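Local coordinates for (R)-specific secondary-alkylsulfatase (Pseudomonas sp., PDB 4AXH), which hydrolyses (R)-secondary-alkyl sulfates with strict inversion of configuration, using two zinc ions, to give (S)-alcohols and sulfate, at residues 377-382 / 421-426. Sequence-based numbering, arbitrary orientation.
Sequences AFLNNR and STNLRA
Leu379 meets Leu424 and Asn423 in a small, buried helix-to-helix contact that joins the long helix 362-388 to helix 420-431 of the alkyl sulfatase dimerisation region. The helices come close enough for the CA atoms of Leu379 and Leu424 to lie 6.1 Å apart, yet no hydrogen bond links the two segments, so side-chain packing makes the join. Leu379 lays its two methyls against the neighbouring helix: CD2 touches CD2 of Leu424 at 3.9 Å, the two side chains crossing at about a right angle. The same CD2 lies 4.0 Å from CB of Asn423, while the other branch, CD1, reaches the amide of Asn423, 4.0 Å from its ND2. The fork of leucine suits the place because its two methyls can touch two successive residues; Leu424 also packs on Ile396 and Val400 of helix 393-400.

The CB of Asn423 points from its helix at Leu379, and the first torsion, with CG anti to the carbonyl carbon (chi1 -75°), carries the amide past CD1 of Leu379 to the backbone at His317 and Leu319. There OD1 accepts from N of Leu319 and ND2 donates to O of His317. Both ends of this buried amide are thus paired, which should fix its rotation. The join between the helices is apolar, while the polar end of Asn423 probably helps position the backbone around Leu319, part of the sulfate-binding site.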
loop_
_atom_site.group_PDB
_atom_site.type_symbol
_atom_site.label_atom_id
_atom_site.label_comp_id
_atom_site.label_asym_id
_atom_site.label_seq_id
_atom_site.Cartn_x
_atom_site.Cartn_y
_atom_site.Cartn_z
ATOM N N ALA A 377 -11.885 -9.851 -8.033
ATOM C CA ALA A 377 -12.738 -8.671 -8.221
ATOM C C ALA A 377 -13.619 -8.484 -7.015
ATOM O O ALA A 377 -13.812 -7.342 -6.591
ATOM C CB ALA A 377 -13.572 -8.788 -9.478
ATOM N N PHE A 378 -14.068 -9.593 -6.387
ATOM C CA PHE A 378 -14.879 -9.526 -5.176
ATOM C C PHE A 378 -14.079 -8.882 -4.030
ATOM O O PHE A 378 -14.595 -8.031 -3.299
ATOM C CB PHE A 378 -15.401 -10.912 -4.757
ATOM C CG PHE A 378 -15.972 -10.979 -3.370
ATOM C CD1 PHE A 378 -17.223 -10.433 -3.088
ATOM C CD2 PHE A 378 -15.248 -11.555 -2.325
ATOM C CE1 PHE A 378 -17.764 -10.493 -1.788
ATOM C CE2 PHE A 378 -15.769 -11.583 -1.018
ATOM C CZ PHE A 378 -17.030 -11.047 -0.761
ATOM N N LEU A 379 -12.836 -9.301 -3.866
ATOM C CA LEU A 379 -12.005 -8.777 -2.799
ATOM C C LEU A 379 -11.897 -7.276 -2.902
ATOM O O LEU A 379 -12.239 -6.592 -1.947
ATOM C CB LEU A 379 -10.631 -9.467 -2.746
ATOM C CG LEU A 379 -10.631 -10.863 -2.167
ATOM C CD1 LEU A 379 -9.315 -11.569 -2.496
ATOM C CD2 LEU A 379 -10.894 -10.844 -0.668
ATOM N N ASN A 380 -11.562 -6.782 -4.090
ATOM C CA ASN A 380 -11.449 -5.364 -4.374
ATOM C C ASN A 380 -12.810 -4.643 -4.217
ATOM O O ASN A 380 -12.941 -3.747 -3.380
ATOM C CB ASN A 380 -10.892 -5.175 -5.787
ATOM C CG ASN A 380 -10.592 -3.748 -6.115
ATOM O OD1 ASN A 380 -9.529 -3.219 -5.767
ATOM N ND2 ASN A 380 -11.532 -3.085 -6.783
ATOM N N ASN A 381 -13.820 -5.075 -4.991
ATOM C CA ASN A 381 -15.136 -4.457 -5.041
ATOM C C ASN A 381 -15.953 -4.515 -3.774
ATOM O O ASN A 381 -16.592 -3.521 -3.456
ATOM C CB ASN A 381 -15.936 -4.938 -6.243
ATOM C CG ASN A 381 -15.291 -4.722 -7.587
ATOM O OD1 ASN A 381 -14.541 -3.753 -7.825
ATOM N ND2 ASN A 381 -15.598 -5.620 -8.518
ATOM N N ARG A 382 -15.972 -5.657 -3.049
ATOM C CA ARG A 382 -16.772 -5.750 -1.817
ATOM C C ARG A 382 -16.169 -4.865 -0.727
ATOM O O ARG A 382 -16.917 -4.162 -0.040
ATOM C CB ARG A 382 -16.935 -7.192 -1.343
ATOM C CG ARG A 382 -17.619 -7.378 0.033
ATOM C CD ARG A 382 -19.059 -7.872 -0.038
ATOM N NE ARG A 382 -19.996 -6.781 -0.267
ATOM C CZ ARG A 382 -20.977 -6.465 0.562
ATOM N NH1 ARG A 382 -21.174 -7.169 1.661
ATOM N NH2 ARG A 382 -21.780 -5.443 0.291
ATOM N N SER A 421 -9.891 -12.753 5.309
ATOM C CA SER A 421 -9.839 -11.688 6.319
ATOM C C SER A 421 -8.647 -10.730 6.056
ATOM O O SER A 421 -8.850 -9.521 5.925
ATOM C CB SER A 421 -9.743 -12.308 7.707
ATOM O OG SER A 421 -8.606 -13.156 7.787
ATOM N N THR A 422 -7.414 -11.296 5.915
ATOM C CA THR A 422 -6.169 -10.567 5.657
ATOM C C THR A 422 -6.278 -9.715 4.397
ATOM O O THR A 422 -5.942 -8.524 4.444
ATOM C CB THR A 422 -5.015 -11.567 5.568
ATOM O OG1 THR A 422 -5.036 -12.398 6.726
ATOM C CG2 THR A 422 -3.653 -10.902 5.358
ATOM N N ASN A 423 -6.755 -10.330 3.279
ATOM C CA ASN A 423 -6.918 -9.692 1.981
ATOM C C ASN A 423 -7.926 -8.580 1.994
ATOM O O ASN A 423 -7.674 -7.567 1.349
ATOM C CB ASN A 423 -7.221 -10.713 0.898
ATOM C CG ASN A 423 -6.007 -11.519 0.484
ATOM O OD1 ASN A 423 -4.837 -11.155 0.757
ATOM N ND2 ASN A 423 -6.262 -12.639 -0.197
ATOM N N LEU A 424 -9.048 -8.738 2.722
ATOM C CA LEU A 424 -10.045 -7.651 2.849
ATOM C C LEU A 424 -9.414 -6.466 3.604
ATOM O O LEU A 424 -9.534 -5.322 3.167
ATOM C CB LEU A 424 -11.338 -8.109 3.560
ATOM C CG LEU A 424 -12.212 -9.126 2.832
ATOM C CD1 LEU A 424 -13.174 -9.729 3.771
ATOM C CD2 LEU A 424 -12.950 -8.519 1.634
ATOM N N ARG A 425 -8.671 -6.766 4.684
ATOM C CA ARG A 425 -7.943 -5.775 5.480
ATOM C C ARG A 425 -6.909 -5.100 4.581
ATOM O O ARG A 425 -6.843 -3.883 4.580
ATOM C CB ARG A 425 -7.335 -6.427 6.759
ATOM C CG ARG A 425 -8.430 -6.822 7.777
ATOM C CD ARG A 425 -7.972 -7.251 9.159
ATOM N NE ARG A 425 -7.728 -8.681 9.235
ATOM C CZ ARG A 425 -8.327 -9.521 10.068
ATOM N NH1 ARG A 425 -9.186 -9.074 10.972
ATOM N NH2 ARG A 425 -8.048 -10.808 10.027
ATOM N N ALA A 426 -6.215 -5.882 3.720
ATOM C CA ALA A 426 -5.222 -5.415 2.749
ATOM C C ALA A 426 -5.777 -4.394 1.763
ATOM O O ALA A 426 -5.084 -3.409 1.465
ATOM C CB ALA A 426 -4.574 -6.601 1.997
#